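Local coordinates for protein beta subunit of photoactivated adenylyl cyclase (Beggiatoa sp. PS, PDB 5M2A) that probably converts ATP to cyclic AMP under blue-light control, joining a flavin-binding BLUF sensor to an adenylyl cyclase catalytic domain, at residues P149-K154 with Y253-E258; K154-S159 with D274-A279; Q214-I219 with C303-T308; R220-I225 with T247-S252; A294-V299 with E322-Y327. All coordinates share one frame; numbering follows the deposited sequence. Where two conformers were deposited one is given.

Contact 1: P149-K154 with Y253-E258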
# COMPACT_ATOMS: atom_id res chain seq x y z
N PRO A 149 0.46 -17.83 -2.81
CA PRO A 149 1.25 -17.56 -1.60
C PRO A 149 2.25 -18.67 -1.33
O PRO A 149 2.02 -19.84 -1.62
CB PRO A 149 0.19 -17.48 -0.50
CG PRO A 149 -1.07 -17.08 -1.23
CD PRO A 149 -0.98 -17.80 -2.54
N GLN A 150 3.40 -18.27 -0.76
CA GLN A 150 4.50 -19.19 -0.51
C GLN A 150 4.98 -19.00 0.92
O GLN A 150 5.00 -17.88 1.43
CB GLN A 150 5.67 -18.94 -1.48
CG GLN A 150 5.34 -19.18 -2.95
CD GLN A 150 5.29 -20.65 -3.32
OE1 GLN A 150 5.94 -21.49 -2.69
NE2 GLN A 150 4.50 -20.98 -4.34
N LEU A 151 5.37 -20.10 1.56
CA LEU A 151 6.07 -20.03 2.83
C LEU A 151 7.54 -19.75 2.54
O LEU A 151 8.22 -20.57 1.93
CB LEU A 151 5.92 -21.33 3.62
CG LEU A 151 6.48 -21.27 5.04
CD1 LEU A 151 5.64 -20.35 5.91
CD2 LEU A 151 6.57 -22.66 5.67
N VAL A 152 8.03 -18.59 2.97
CA VAL A 152 9.40 -18.20 2.66
C VAL A 152 10.12 -17.91 3.97
O VAL A 152 9.51 -17.63 5.00
CB VAL A 152 9.46 -16.98 1.71
CG1 VAL A 152 8.97 -17.37 0.32
CG2 VAL A 152 8.62 -15.85 2.26
N GLU A 153 11.45 -18.01 3.92
CA GLU A 153 12.29 -17.66 5.06
C GLU A 153 12.69 -16.19 4.93
O GLU A 153 13.33 -15.80 3.95
CB GLU A 153 13.53 -18.56 5.10
CG GLU A 153 13.21 -20.01 5.38
CD GLU A 153 14.25 -20.99 4.83
OE1 GLU A 153 14.83 -20.72 3.75
OE2 GLU A 153 14.49 -22.03 5.47
N LYS A 154 12.31 -15.36 5.91
CA LYS A 154 12.58 -13.94 5.82
C LYS A 154 13.09 -13.40 7.15
O LYS A 154 12.69 -13.86 8.23
CB LYS A 154 11.32 -13.12 5.46
CG LYS A 154 10.78 -13.34 4.06
CD LYS A 154 11.68 -12.72 3.01
CE LYS A 154 10.94 -12.47 1.70
NZ LYS A 154 11.90 -12.09 0.63
N TYR A 253 13.74 -13.59 12.43
CA TYR A 253 13.94 -14.50 11.31
C TYR A 253 12.98 -15.67 11.45
O TYR A 253 12.87 -16.26 12.54
CB TYR A 253 15.38 -15.02 11.26
CG TYR A 253 15.60 -16.04 10.18
CD1 TYR A 253 15.50 -15.69 8.84
CD2 TYR A 253 15.92 -17.35 10.49
CE1 TYR A 253 15.71 -16.62 7.84
CE2 TYR A 253 16.14 -18.29 9.49
CZ TYR A 253 16.03 -17.92 8.17
OH TYR A 253 16.25 -18.85 7.18
N GLY A 254 12.31 -16.03 10.37
CA GLY A 254 11.45 -17.20 10.47
C GLY A 254 10.68 -17.41 9.20
O GLY A 254 10.85 -16.70 8.20
N HIS A 255 9.82 -18.43 9.26
CA HIS A 255 8.90 -18.77 8.18
C HIS A 255 7.76 -17.77 8.16
O HIS A 255 7.09 -17.55 9.17
CB HIS A 255 8.33 -20.17 8.38
CG HIS A 255 9.38 -21.23 8.45
ND1 HIS A 255 10.73 -20.95 8.37
CD2 HIS A 255 9.29 -22.57 8.59
CE1 HIS A 255 11.42 -22.07 8.47
NE2 HIS A 255 10.57 -23.07 8.60
N VAL A 256 7.53 -17.16 7.01
CA VAL A 256 6.40 -16.25 6.84
C VAL A 256 5.74 -16.58 5.52
O VAL A 256 6.40 -16.96 4.55
CB VAL A 256 6.82 -14.77 6.89
CG1 VAL A 256 7.39 -14.42 8.27
CG2 VAL A 256 7.82 -14.45 5.81
N ILE A 257 4.42 -16.48 5.51
CA ILE A 257 3.66 -16.63 4.28
C ILE A 257 3.62 -15.27 3.61
O ILE A 257 3.27 -14.27 4.25
CB ILE A 257 2.25 -17.16 4.57
CG1 ILE A 257 2.34 -18.51 5.28
CG2 ILE A 257 1.44 -17.27 3.28
CD1 ILE A 257 1.00 -19.04 5.73
N GLU A 258 3.99 -15.21 2.34
CA GLU A 258 4.01 -13.97 1.58
C GLU A 258 3.06 -14.10 0.41
O GLU A 258 3.10 -15.10 -0.32
CB GLU A 258 5.42 -13.63 1.09
CG GLU A 258 5.45 -12.41 0.17
CD GLU A 258 6.84 -11.79 0.04
OE1 GLU A 258 6.98 -10.59 0.37
OE2 GLU A 258 7.78 -12.49 -0.39
O HOH W 1 10.26 -11.50 -1.26

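Contact 2: K154-S159 with D274-A279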
# COMPACT_ATOMS: atom_id res chain seq x y z
N LYS A 154 12.31 -15.36 5.91
CA LYS A 154 12.58 -13.94 5.82
C LYS A 154 13.09 -13.40 7.15
O LYS A 154 12.69 -13.86 8.23
CB LYS A 154 11.32 -13.12 5.46
CG LYS A 154 10.78 -13.34 4.06
CD LYS A 154 11.68 -12.72 3.01
CE LYS A 154 10.94 -12.47 1.70
NZ LYS A 154 11.90 -12.09 0.63
N ILE A 155 13.96 -12.40 7.05
CA ILE A 155 14.27 -11.53 8.17
C ILE A 155 13.26 -10.40 8.13
O ILE A 155 13.12 -9.74 7.10
CB ILE A 155 15.71 -10.99 8.09
CG1 ILE A 155 16.70 -12.15 8.22
CG2 ILE A 155 15.94 -9.91 9.18
CD1 ILE A 155 18.17 -11.75 8.01
N ILE A 156 12.55 -10.20 9.23
CA ILE A 156 11.57 -9.13 9.32
C ILE A 156 12.21 -7.98 10.08
O ILE A 156 12.83 -8.19 11.12
CB ILE A 156 10.28 -9.62 10.01
CG1 ILE A 156 9.72 -10.84 9.28
CG2 ILE A 156 9.23 -8.51 10.03
CD1 ILE A 156 9.21 -10.52 7.87
N PHE A 157 12.03 -6.78 9.55
CA PHE A 157 12.62 -5.56 10.08
C PHE A 157 11.48 -4.66 10.56
O PHE A 157 10.51 -4.46 9.83
CB PHE A 157 13.47 -4.91 8.97
CG PHE A 157 13.92 -3.48 9.24
CD1 PHE A 157 13.03 -2.42 9.20
CD2 PHE A 157 15.28 -3.21 9.43
CE1 PHE A 157 13.46 -1.11 9.42
CE2 PHE A 157 15.72 -1.89 9.65
CZ PHE A 157 14.81 -0.84 9.64
N PHE A 158 11.59 -4.13 11.78
CA PHE A 158 10.69 -3.08 12.26
C PHE A 158 11.54 -1.99 12.87
O PHE A 158 12.42 -2.29 13.69
CB PHE A 158 9.69 -3.58 13.32
CG PHE A 158 8.47 -4.24 12.76
CD1 PHE A 158 7.43 -3.49 12.26
CD2 PHE A 158 8.34 -5.62 12.77
CE1 PHE A 158 6.29 -4.09 11.76
CE2 PHE A 158 7.20 -6.23 12.28
CZ PHE A 158 6.18 -5.46 11.77
N SER A 159 11.30 -0.74 12.49
CA SER A 159 11.96 0.38 13.15
C SER A 159 10.93 1.47 13.40
O SER A 159 10.03 1.67 12.59
CB SER A 159 13.12 0.93 12.32
OG SER A 159 12.68 1.49 11.09
N ASP A 274 4.96 -15.80 12.86
CA ASP A 274 5.45 -15.41 14.18
C ASP A 274 6.52 -14.35 14.09
O ASP A 274 6.60 -13.46 14.94
CB ASP A 274 6.00 -16.64 14.91
CG ASP A 274 5.03 -17.19 15.92
OD1 ASP A 274 4.26 -16.39 16.49
OD2 ASP A 274 5.03 -18.42 16.13
N ALA A 275 7.37 -14.42 13.06
CA ALA A 275 8.49 -13.50 12.95
C ALA A 275 8.03 -12.05 12.90
O ALA A 275 8.75 -11.16 13.37
CB ALA A 275 9.33 -13.84 11.72
N VAL A 276 6.85 -11.79 12.34
CA VAL A 276 6.37 -10.41 12.27
C VAL A 276 6.14 -9.86 13.68
O VAL A 276 6.61 -8.77 14.03
CB VAL A 276 5.09 -10.32 11.42
CG1 VAL A 276 4.53 -8.90 11.45
CG2 VAL A 276 5.37 -10.76 9.99
N ASN A 277 5.40 -10.61 14.50
CA ASN A 277 5.15 -10.17 15.87
C ASN A 277 6.45 -10.06 16.66
O ASN A 277 6.63 -9.13 17.45
CB ASN A 277 4.18 -11.12 16.56
CG ASN A 277 3.95 -10.76 18.02
OD1 ASN A 277 3.81 -9.58 18.36
ND2 ASN A 277 3.93 -11.76 18.89
N VAL A 278 7.37 -11.02 16.47
CA VAL A 278 8.61 -11.01 17.25
C VAL A 278 9.44 -9.78 16.92
O VAL A 278 9.98 -9.12 17.82
CB VAL A 278 9.41 -12.31 17.03
CG1 VAL A 278 10.76 -12.20 17.72
CG2 VAL A 278 8.64 -13.48 17.58
N ALA A 279 9.55 -9.43 15.63
CA ALA A 279 10.34 -8.27 15.26
C ALA A 279 9.77 -7.00 15.87
O ALA A 279 10.51 -6.15 16.36
CB ALA A 279 10.44 -8.16 13.74

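Contact 3: Q214-I219 with C303-T308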
# COMPACT_ATOMS: atom_id res chain seq x y z
N GLN A 214 20.64 -12.25 3.53
CA GLN A 214 20.85 -10.82 3.75
C GLN A 214 20.96 -10.46 5.24
O GLN A 214 20.66 -9.33 5.63
CB GLN A 214 19.74 -10.01 3.08
CG GLN A 214 19.88 -9.96 1.56
CD GLN A 214 18.69 -9.35 0.85
OE1 GLN A 214 17.59 -9.31 1.38
NE2 GLN A 214 18.92 -8.87 -0.37
N GLY A 215 21.42 -11.40 6.07
CA GLY A 215 21.53 -11.11 7.49
C GLY A 215 22.47 -9.95 7.78
O GLY A 215 22.14 -9.04 8.54
N ASP A 216 23.65 -9.97 7.15
CA ASP A 216 24.58 -8.87 7.39
C ASP A 216 24.03 -7.57 6.81
O ASP A 216 24.17 -6.51 7.43
CB ASP A 216 25.95 -9.21 6.81
CG ASP A 216 26.56 -10.45 7.45
OD1 ASP A 216 26.79 -10.44 8.68
OD2 ASP A 216 26.81 -11.44 6.73
N ALA A 217 23.39 -7.63 5.64
CA ALA A 217 22.78 -6.42 5.09
C ALA A 217 21.71 -5.85 6.02
O ALA A 217 21.56 -4.63 6.13
CB ALA A 217 22.17 -6.70 3.71
N ALA A 218 20.96 -6.73 6.68
CA ALA A 218 19.93 -6.29 7.63
C ALA A 218 20.55 -5.57 8.83
O ALA A 218 20.01 -4.55 9.30
CB ALA A 218 19.12 -7.50 8.08
N ILE A 219 21.65 -6.09 9.35
CA ILE A 219 22.33 -5.43 10.47
C ILE A 219 22.91 -4.10 10.02
O ILE A 219 22.77 -3.07 10.69
CB ILE A 219 23.42 -6.35 11.05
CG1 ILE A 219 22.80 -7.67 11.52
CG2 ILE A 219 24.19 -5.65 12.17
CD1 ILE A 219 21.86 -7.51 12.67
N CYS A 303 24.05 -14.30 9.70
CA CYS A 303 25.13 -13.36 9.46
C CYS A 303 26.44 -14.11 9.27
O CYS A 303 26.71 -15.10 9.96
CB CYS A 303 25.27 -12.38 10.63
SG CYS A 303 23.79 -11.43 10.89
N GLN A 304 27.25 -13.63 8.33
CA GLN A 304 28.57 -14.17 8.09
C GLN A 304 29.69 -13.25 8.53
O GLN A 304 30.83 -13.71 8.68
CB GLN A 304 28.74 -14.51 6.61
CG GLN A 304 27.70 -15.49 6.09
CD GLN A 304 27.34 -15.25 4.64
OE1 GLN A 304 26.52 -14.39 4.32
NE2 GLN A 304 27.95 -16.02 3.75
N ALA A 305 29.41 -11.97 8.77
CA ALA A 305 30.45 -11.03 9.12
C ALA A 305 30.86 -11.21 10.58
O ALA A 305 30.15 -11.83 11.38
CB ALA A 305 29.99 -9.59 8.88
N GLN A 306 32.02 -10.65 10.92
CA GLN A 306 32.59 -10.79 12.26
C GLN A 306 32.00 -9.75 13.22
O GLN A 306 32.71 -8.93 13.80
CB GLN A 306 34.11 -10.69 12.20
CG GLN A 306 34.78 -11.77 11.37
CD GLN A 306 34.69 -13.15 12.00
OE1 GLN A 306 34.93 -13.32 13.20
NE2 GLN A 306 34.34 -14.15 11.19
N TRP A 307 30.69 -9.80 13.38
CA TRP A 307 30.05 -8.96 14.38
C TRP A 307 30.47 -9.41 15.78
O TRP A 307 30.74 -10.59 16.01
CB TRP A 307 28.53 -9.02 14.26
CG TRP A 307 28.02 -8.65 12.91
CD1 TRP A 307 27.54 -9.49 11.96
CD2 TRP A 307 27.94 -7.33 12.36
NE1 TRP A 307 27.16 -8.78 10.85
CE2 TRP A 307 27.40 -7.45 11.07
CE3 TRP A 307 28.27 -6.06 12.84
CZ2 TRP A 307 27.19 -6.35 10.24
CZ3 TRP A 307 28.07 -4.96 12.02
CH2 TRP A 307 27.52 -5.11 10.74
N THR A 308 30.51 -8.47 16.71
CA THR A 308 30.63 -8.79 18.13
C THR A 308 29.22 -8.94 18.68
O THR A 308 28.58 -7.97 19.09
CB THR A 308 31.42 -7.72 18.87
OG1 THR A 308 32.74 -7.64 18.33
CG2 THR A 308 31.51 -8.06 20.36
O HOH W 2 24.61 -12.15 5.15

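Contact 4: R220-I225 with T247-S252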
# COMPACT_ATOMS: atom_id res chain seq x y z
N ARG A 220 23.60 -4.11 8.87
CA ARG A 220 24.19 -2.88 8.33
C ARG A 220 23.13 -1.82 8.03
O ARG A 220 23.34 -0.63 8.28
CB ARG A 220 25.00 -3.20 7.07
CG ARG A 220 26.20 -4.05 7.34
CD ARG A 220 26.92 -4.50 6.07
NE ARG A 220 28.12 -5.24 6.45
CZ ARG A 220 28.58 -6.30 5.80
NH1 ARG A 220 27.94 -6.74 4.73
NH2 ARG A 220 29.68 -6.92 6.21
N THR A 221 22.01 -2.24 7.45
CA THR A 221 20.88 -1.34 7.28
C THR A 221 20.53 -0.65 8.59
O THR A 221 20.41 0.58 8.66
CB THR A 221 19.68 -2.13 6.77
OG1 THR A 221 19.91 -2.53 5.42
CG2 THR A 221 18.42 -1.28 6.84
N SER A 222 20.34 -1.45 9.64
CA SER A 222 19.93 -0.92 10.93
C SER A 222 20.96 0.06 11.48
O SER A 222 20.61 1.13 11.99
CB SER A 222 19.72 -2.08 11.91
OG SER A 222 18.77 -2.99 11.36
N LEU A 223 22.24 -0.31 11.43
CA LEU A 223 23.28 0.59 11.94
C LEU A 223 23.38 1.85 11.09
O LEU A 223 23.61 2.95 11.62
CB LEU A 223 24.62 -0.13 11.98
CG LEU A 223 24.62 -1.38 12.85
CD1 LEU A 223 25.91 -2.17 12.64
CD2 LEU A 223 24.45 -0.99 14.31
N ASP A 224 23.23 1.72 9.78
CA ASP A 224 23.28 2.89 8.92
C ASP A 224 22.14 3.85 9.21
O ASP A 224 22.33 5.07 9.19
CB ASP A 224 23.27 2.47 7.44
CG ASP A 224 24.63 1.97 6.96
OD1 ASP A 224 25.55 1.85 7.80
OD2 ASP A 224 24.77 1.70 5.75
N ILE A 225 20.94 3.31 9.47
CA ILE A 225 19.81 4.15 9.87
C ILE A 225 20.16 4.93 11.14
O ILE A 225 20.01 6.16 11.21
CB ILE A 225 18.56 3.30 10.11
CG1 ILE A 225 18.09 2.65 8.81
CG2 ILE A 225 17.45 4.15 10.72
CD1 ILE A 225 17.74 3.63 7.79
N THR A 247 15.82 6.25 16.84
CA THR A 247 15.06 5.08 16.42
C THR A 247 15.44 3.88 17.28
O THR A 247 16.49 3.85 17.92
CB THR A 247 15.30 4.78 14.92
OG1 THR A 247 14.36 3.80 14.46
CG2 THR A 247 16.70 4.28 14.68
N GLY A 248 14.54 2.91 17.33
CA GLY A 248 14.83 1.58 17.84
C GLY A 248 14.47 0.60 16.77
O GLY A 248 13.53 0.83 15.99
N ILE A 249 15.22 -0.49 16.66
CA ILE A 249 15.03 -1.42 15.56
C ILE A 249 14.99 -2.84 16.10
O ILE A 249 15.81 -3.20 16.95
CB ILE A 249 16.13 -1.28 14.49
CG1 ILE A 249 16.15 0.17 13.98
CG2 ILE A 249 15.90 -2.25 13.33
CD1 ILE A 249 17.29 0.53 13.05
N GLY A 250 14.04 -3.63 15.61
CA GLY A 250 13.99 -5.05 15.92
C GLY A 250 14.08 -5.87 14.64
O GLY A 250 13.53 -5.48 13.61
N LEU A 251 14.76 -7.01 14.72
CA LEU A 251 14.85 -7.93 13.60
C LEU A 251 14.50 -9.34 14.06
O LEU A 251 14.92 -9.77 15.14
CB LEU A 251 16.24 -7.95 12.99
CG LEU A 251 16.94 -6.64 12.64
CD1 LEU A 251 18.36 -6.94 12.23
CD2 LEU A 251 16.20 -5.92 11.52
N SER A 252 13.78 -10.07 13.22
CA SER A 252 13.48 -11.46 13.52
C SER A 252 13.72 -12.28 12.26
O SER A 252 13.92 -11.73 11.17
CB SER A 252 12.05 -11.64 14.00
OG SER A 252 11.15 -11.36 12.94

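Contact 5: A294-V299 with E322-Y327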
# COMPACT_ATOMS: atom_id res chain seq x y z
N ALA A 294 17.80 -4.81 18.35
CA ALA A 294 17.66 -6.10 19.01
C ALA A 294 17.17 -7.13 18.01
O ALA A 294 16.30 -6.83 17.18
CB ALA A 294 16.68 -6.03 20.19
N PHE A 295 17.70 -8.35 18.09
CA PHE A 295 17.29 -9.36 17.12
C PHE A 295 17.39 -10.75 17.73
O PHE A 295 17.92 -10.96 18.83
CB PHE A 295 18.09 -9.23 15.81
CG PHE A 295 19.58 -9.20 16.00
CD1 PHE A 295 20.28 -10.38 16.26
CD2 PHE A 295 20.28 -8.01 15.89
CE1 PHE A 295 21.66 -10.36 16.43
CE2 PHE A 295 21.66 -7.99 16.07
CZ PHE A 295 22.34 -9.15 16.34
N THR A 296 16.84 -11.72 17.00
CA THR A 296 16.74 -13.09 17.47
C THR A 296 18.00 -13.88 17.14
O THR A 296 18.83 -13.47 16.33
CB THR A 296 15.54 -13.79 16.85
OG1 THR A 296 15.68 -13.81 15.42
CG2 THR A 296 14.25 -13.07 17.21
N ALA A 297 18.12 -15.05 17.78
CA ALA A 297 19.19 -15.98 17.45
C ALA A 297 19.18 -16.36 15.97
O ALA A 297 20.23 -16.54 15.37
CB ALA A 297 19.09 -17.23 18.32
N GLY A 298 17.99 -16.45 15.37
CA GLY A 298 17.92 -16.82 13.96
C GLY A 298 18.53 -15.77 13.06
O GLY A 298 19.14 -16.09 12.03
N VAL A 299 18.37 -14.49 13.41
CA VAL A 299 19.03 -13.43 12.65
C VAL A 299 20.53 -13.58 12.77
O VAL A 299 21.27 -13.46 11.79
CB VAL A 299 18.56 -12.05 13.15
CG1 VAL A 299 19.44 -10.95 12.53
CG2 VAL A 299 17.09 -11.84 12.78
N GLU A 322 8.75 -20.30 26.52
CA GLU A 322 8.20 -19.51 25.41
C GLU A 322 9.07 -18.29 25.12
O GLU A 322 8.98 -17.71 24.04
CB GLU A 322 6.77 -19.07 25.73
CG GLU A 322 5.71 -19.95 25.09
CD GLU A 322 5.50 -19.62 23.62
OE1 GLU A 322 4.47 -18.98 23.30
OE2 GLU A 322 6.35 -20.00 22.79
N ALA A 323 9.90 -17.91 26.08
CA ALA A 323 10.80 -16.78 25.90
C ALA A 323 11.81 -17.07 24.79
O ALA A 323 12.08 -18.22 24.44
CB ALA A 323 11.52 -16.46 27.20
N ILE A 324 12.36 -16.00 24.23
CA ILE A 324 13.31 -16.08 23.13
C ILE A 324 14.59 -15.36 23.52
O ILE A 324 14.57 -14.33 24.20
CB ILE A 324 12.74 -15.49 21.83
CG1 ILE A 324 12.31 -14.04 22.07
CG2 ILE A 324 11.58 -16.32 21.32
CD1 ILE A 324 12.28 -13.21 20.81
N GLU A 325 15.72 -15.91 23.09
CA GLU A 325 17.01 -15.27 23.28
C GLU A 325 17.08 -14.00 22.44
O GLU A 325 16.77 -14.02 21.25
CB GLU A 325 18.15 -16.21 22.90
CG GLU A 325 18.45 -17.25 23.96
CD GLU A 325 18.82 -16.62 25.29
OE1 GLU A 325 19.86 -15.94 25.36
OE2 GLU A 325 18.06 -16.80 26.26
N VAL A 326 17.50 -12.90 23.05
CA VAL A 326 17.65 -11.63 22.36
C VAL A 326 19.14 -11.33 22.21
O VAL A 326 19.91 -11.51 23.15
CB VAL A 326 16.94 -10.49 23.09
CG1 VAL A 326 17.16 -9.17 22.34
CG2 VAL A 326 15.47 -10.81 23.23
N TYR A 327 19.53 -10.88 21.02
CA TYR A 327 20.90 -10.52 20.73
C TYR A 327 20.96 -9.10 20.19
O TYR A 327 19.96 -8.53 19.76
CB TYR A 327 21.53 -11.46 19.70
CG TYR A 327 21.76 -12.85 20.21
CD1 TYR A 327 20.78 -13.83 20.11
CD2 TYR A 327 22.97 -13.20 20.80
CE1 TYR A 327 20.99 -15.11 20.58
CE2 TYR A 327 23.19 -14.47 21.28
CZ TYR A 327 22.20 -15.42 21.16
OH TYR A 327 22.44 -16.69 21.64
O HOH W 3 16.00 -15.72 19.44

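Contact 1: P149-K154 with Y253-E258
K154 and E258 share one face of the antiparallel pair 150-154/253-258, with V152 and V256 lying between them. The lysine's first torsion (chi1 -67°, CG beside the backbone N) sets K154 CG against the methyl V256 CG2 at 3.6 Å, the side chains at about a right angle; the bend at chi2 then carries the chain towards E258, with K154 CE 3.8 Å from E258 OE2. The charged ends stop short of a salt bridge, K154 NZ and E258 OE2 being 4.3 Å apart. One water spans them instead, accepting from K154 NZ at 2.6 Å and donating to E258 OE2 at 2.8 Å; R133 gives the same carboxylate a weak, long ion pair.

L151 works on the other face. Its CD1 presses on H255 CB at 3.7 Å and also touches I257 CG1, and the residue packs on V173 of the second subunit. Farther along, Y253 OH rests 3.4 Å from E153 CB and Y253 CD1 3.4 Å from K154 O, while the E153 carboxylate goes to K212. With an alanine in place of Y253 the ring is gone, and the aliphatic part of E153 and the K154 carbonyl would probably lose their cover.

Six backbone hydrogen bonds fix the register. So a water couples charges on the K154 face, while the other is apolar at L151 and I257, by the second subunit, and polar at E153 and H255.

Contact 2: K154-S159 with D274-A279
I156 and F158 reach from strand 154-159 to helix 274-279, and everything that passes between them is van der Waals contact; no hydrogen bond links the two segments. The aliphatic contacts centre on I156. With CG1 anti to the carbonyl carbon (chi1 -56°) and CG2 anti to the backbone N, the two branches diverge onto successive turns: I156 CG1 lies 3.9 Å from A275 CB, and I156 CG2 lies 3.9 Å from A279 CB. V276 CA sits between these landing points, touching CG2 as well. The A279 methyl also dips towards the strand backbone, coming within 3.5 Å of I156 O.

Here the helix lies against one face of the central sheet of the catalytic domain, its axis 32° from that of the strand. The alternate residues I155 and F157 point to the far face and meet helix 215-235, so the strand is sandwiched between helices, as in the alpha/beta core of class III nucleotide cyclases. Farther on, strand 150-161 reaches D160 and I161, which bind magnesium.

The aromatic contacts belong to F158, which offers the rim of its ring to the helix. A279 CB meets that rim near the ring plane, 3.4 Å from F158 CD2. V276 CG1 is likewise in the plane at the edge, 3.8 Å from F158 CZ. Beside it the V276 carbonyl oxygen approaches obliquely, only 3.1 Å from F158 CE2. M207 of strand 205-211 packs on both F158 and V276.

Contact 3: Q214-I219 with C303-T308
At the N-terminal turn of helix 215-235, on the outer side of the cyclase domain, D216 anchors the irregular loop 303-308 that runs from helix 297-301 to strand 309-315. Its carboxylate is gripped by three N-H groups of the loop. Q304 N gives D216 OD2 a 2.7 Å bond on the syn lone pair. D216 OD1 takes two donors: W307 NE1, at 2.8 Å, uses its anti lone pair, whereas A305 N, at 3.0 Å, comes from above the carboxylate plane, 37° out of it. The oxygen lies near the indole plane at the ring edge, and carboxylate and ring are turned 29° against each other. With so many donors the carboxylate can hardly rotate, and its place in the first turn of the helix probably steadies the negative charge as well.

A water accepts from D216 N at 3.1 Å, between the helix and Q304. C303 closes the near side: its CB lies beside D216 OD1, and its SG rests on the G215 backbone, where the glycine lets the loop come close.

One helical turn on, I219 fills the space between sulfur and indole. I219 CG1 touches C303 SG at 3.9 Å. The other branch, anti to the backbone N, makes a CH-pi contact: I219 CG2 stands 3.6 Å from the centroid of the W307 six-membered ring, 12° off its normal.

Contact 4: R220-I225 with T247-S252
I249 meets S222 through a side chain whose CG1 is anti to the carbonyl carbon (chi1 -57°) and whose chain then runs straight out (chi2 172°), sending CD1 up to the helix while CG2 stays lower. I249 CD1 ends under the helix backbone, 3.5 Å from S222 O and 3.7 Å from S222 CB. The second methyl, I249 CG2, takes the serine hydroxyl instead, lying 3.6 Å from S222 OG. L251 CD2 touches the same hydroxyl beside it, 3.9 Å from S222 OG. The buried oxygen thus lies among methyls and is still satisfied, because it hydrogen-bonds to the carbonyl of A218 one turn back in its own helix.

Helix 220-225 runs antiparallel to strand 247-252, at 175°, with the axes 9.4 Å apart. This is the layer of helix 215-235 over the central sheet of the cyclase domain, on the face away from helix 274-285. Odd-numbered residues T247, I249 and L251 point to it. F157 and L293, from the strands on either side of 247-258, both touch S222, flanking the same seat.

Towards the start of the strand the partner becomes I225, whose CG2 meets T247 CG2 at 4.0 Å, the two side chains at about a right angle. The polar branch of the threonine is turned elsewhere: T247 OG1 bonds to Y183 OH and to the carbonyl of D160, a magnesium-binding residue. I225 CB adds a looser touch on I249 CD1, 4.2 Å away.

Contact 5: A294-V299 with E322-Y327
F295 curls its ring over the Y327 carbonyl, so that Y327 O stands 3.7 Å above the ring plane, over its centre. The torsion behind this puts CG between the backbone N and the carbonyl carbon (chi1 52°), the crowded position, which folds the ring back across the neighbouring strand. The rim then catches the root of the tyrosine, F295 CE1 lying 3.5 Å from Y327 CB. Beneath the ring, two backbone bonds pair the residues, F295 N to Y327 O at 2.8 Å and Y327 N to F295 O at 2.7 Å. Replacing F295 by an alanine takes the ring away, and a gap would probably open over the Y327 carbonyl, with Y327 CB losing its neighbour.

The Y327 ring in turn leans on the next bump along the chain, the methyl of A297, with A297 CB 3.6 Å from Y327 CE1. On the opposite face of the pair, small groups touch: A294 CB against V326 CG1 at 3.8 Å, and, at a slant, T296 CG2 against I324 CD1 at 4.1 Å. V278 and L282 of helix 274-285 cover that second face.

Beyond the F295-Y327 pair a water links the strands, accepting from A297 N and donating to E325 O. T296 is the N-cap of the following helix, its OG1 taking a weak bond from V299 N. This is an N-capped helix start following a strand, where strand 324-329 lies between 293-296 and 309-315 in the mixed sheet of the cyclase domain.

Contacts 1, 2, 4 and 5 involve one sheet of the catalytic domain; contact 3 joins contact 4's helix, packed on that sheet, to a loop. Contacts 1 and 2 share K154, and A275 packs on G254 and V256; contacts 4 and 1 use successive halves of strand 247-258. Contact 5 extends the sheet beyond contact 4, with L251 N 2.9 Å from A294 O. Contact 2 covers one face of the sheet and contact 4 the other, their centres 12 Å apart. I219 CD1 of contact 3 comes 3.4 Å from F295 CE2. The magnesium ion lies about 8 Å from the T247 side chain and about 10 Å from that of F158.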